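Local coordinates for alkaline phosphatase (Thermus thermophilus, PDB 7KWD), which probably hydrolyses phosphate monoesters as a homodimeric metalloenzyme that uses zinc and magnesium ions, at residues T458-F461 and R462-E466. Residues are numbered along the deposited sequence; the frame is centred on the assembly and turned at random.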
loop_
_atom_site.group_PDB
_atom_site.type_symbol
_atom_site.label_atom_id
_atom_site.label_comp_id
_atom_site.label_asym_id
_atom_site.label_seq_id
_atom_site.Cartn_x
_atom_site.Cartn_y
_atom_site.Cartn_z
ATOM N N THR A 458 17.263 0.028 6.774
ATOM C CA THR A 458 18.691 -0.138 7.020
ATOM C C THR A 458 19.088 -1.605 7.072
ATOM O O THR A 458 20.271 -1.930 6.979
ATOM C CB THR A 458 19.132 0.506 8.336
ATOM O OG1 THR A 458 18.295 0.061 9.420
ATOM C CG2 THR A 458 19.049 2.026 8.207
ATOM N N HIS A 459 18.131 -2.503 7.233
ATOM C CA HIS A 459 18.502 -3.909 7.292
ATOM C C HIS A 459 18.980 -4.422 5.945
ATOM O O HIS A 459 19.697 -5.435 5.884
ATOM C CB HIS A 459 17.346 -4.751 7.775
ATOM C CG HIS A 459 17.767 -6.114 8.193
ATOM N ND1 HIS A 459 18.708 -6.324 9.178
ATOM C CD2 HIS A 459 17.437 -7.334 7.714
ATOM C CE1 HIS A 459 18.909 -7.622 9.311
ATOM N NE2 HIS A 459 18.143 -8.255 8.443
ATOM N N VAL A 460 18.608 -3.742 4.854
ATOM C CA VAL A 460 19.117 -4.170 3.567
ATOM C C VAL A 460 20.640 -4.097 3.558
ATOM O O VAL A 460 21.319 -4.982 3.006
ATOM C CB VAL A 460 18.483 -3.353 2.435
ATOM C CG1 VAL A 460 19.265 -3.624 1.193
ATOM C CG2 VAL A 460 17.008 -3.728 2.328
ATOM N N PHE A 461 21.206 -3.079 4.216
ATOM C CA PHE A 461 22.656 -3.007 4.377
ATOM C C PHE A 461 23.215 -4.244 5.076
ATOM O O PHE A 461 24.194 -4.833 4.620
ATOM C CB PHE A 461 23.007 -1.755 5.169
ATOM C CG PHE A 461 24.485 -1.571 5.408
ATOM C CD1 PHE A 461 25.324 -1.171 4.379
ATOM C CD2 PHE A 461 25.027 -1.800 6.669
ATOM C CE1 PHE A 461 26.675 -0.977 4.597
ATOM C CE2 PHE A 461 26.376 -1.629 6.889
ATOM C CZ PHE A 461 27.201 -1.205 5.857
ATOM N N ARG A 462 22.587 -4.664 6.185
ATOM C CA ARG A 462 23.053 -5.852 6.895
ATOM C C ARG A 462 22.951 -7.107 6.044
ATOM O O ARG A 462 23.848 -7.963 6.072
ATOM C CB ARG A 462 22.260 -6.018 8.192
ATOM C CG ARG A 462 22.554 -4.879 9.131
ATOM C CD ARG A 462 22.010 -5.099 10.525
ATOM N NE ARG A 462 21.877 -3.801 11.149
ATOM C CZ ARG A 462 20.771 -3.075 11.073
ATOM N NH1 ARG A 462 19.712 -3.561 10.433
ATOM N NH2 ARG A 462 20.732 -1.882 11.635
ATOM N N LEU A 463 21.870 -7.240 5.272
ATOM C CA LEU A 463 21.736 -8.406 4.412
ATOM C C LEU A 463 22.816 -8.429 3.339
ATOM O O LEU A 463 23.376 -9.486 3.028
ATOM C CB LEU A 463 20.364 -8.422 3.752
ATOM C CG LEU A 463 19.156 -8.488 4.675
ATOM C CD1 LEU A 463 17.906 -8.299 3.814
ATOM C CD2 LEU A 463 19.143 -9.770 5.398
ATOM N N MET A 464 23.094 -7.282 2.730
ATOM C CA MET A 464 24.158 -7.248 1.734
ATOM C C MET A 464 25.493 -7.614 2.359
ATOM O O MET A 464 26.294 -8.353 1.757
ATOM C CB MET A 464 24.242 -5.875 1.085
ATOM C CG MET A 464 23.001 -5.521 0.319
ATOM S SD MET A 464 23.236 -4.184 -0.856
ATOM C CE MET A 464 23.498 -2.772 0.207
ATOM N N GLY A 465 25.756 -7.101 3.557
ATOM C CA GLY A 465 27.040 -7.368 4.190
ATOM C C GLY A 465 27.184 -8.821 4.595
ATOM O O GLY A 465 28.254 -9.405 4.448
ATOM N N GLU A 466 26.121 -9.410 5.135
ATOM C CA GLU A 466 26.141 -10.825 5.463
ATOM C C GLU A 466 26.390 -11.649 4.224
ATOM O O GLU A 466 27.267 -12.512 4.210
ATOM C CB GLU A 466 24.829 -11.273 6.105
ATOM C CG GLU A 466 24.758 -12.799 6.219
ATOM C CD GLU A 466 23.526 -13.309 6.981
ATOM O OE1 GLU A 466 22.540 -12.538 7.159
ATOM O OE2 GLU A 466 23.543 -14.507 7.363
#
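A chi1 of -165° swings the H459 imidazole away from its backbone N, while R462 runs extended from CG to NE, and the ring and the guanidinium meet near the N-terminal end of helix 459-468. R462 NH1 donates to H459 ND1 at 3.2 Å. NH1 lies in the imidazole plane, although the ring and guanidinium planes are 33° apart. The other ring nitrogen, NE2, bonds to the carbonyl oxygen of P32, so the imidazole is gripped at both nitrogens and its rotation is fixed. On the L463 side, methyl CD2 approaches H459 NE2 obliquely at 3.5 Å. Were H459 an alanine, R462 NH1 and the P32 carbonyl would probably lose these partners and a gap open beside L463. Farther along the arginine, NH2 passes T458 OG1 at 3.8 Å; that hydroxyl bonds to D456 instead. The backbone is held by successive i to i+4 bonds: H459 O accepts from L463 N at 2.9 Å, V460 O from M464 N, and F461 O from G465 N. V460 CG1 lies 4.3 Å from M464 CG, an apolar contact; V460 also meets F102 of helix 95-104, and M464 meets L41 and V43 of strand 40-46, while F461 packs edge-to-face with Y472. Because ND1 accepts and NE2 faces a carbonyl oxygen, the pattern is consistent with a neutral H459 protonated at NE2, its ring linking R462 to the chain at P32.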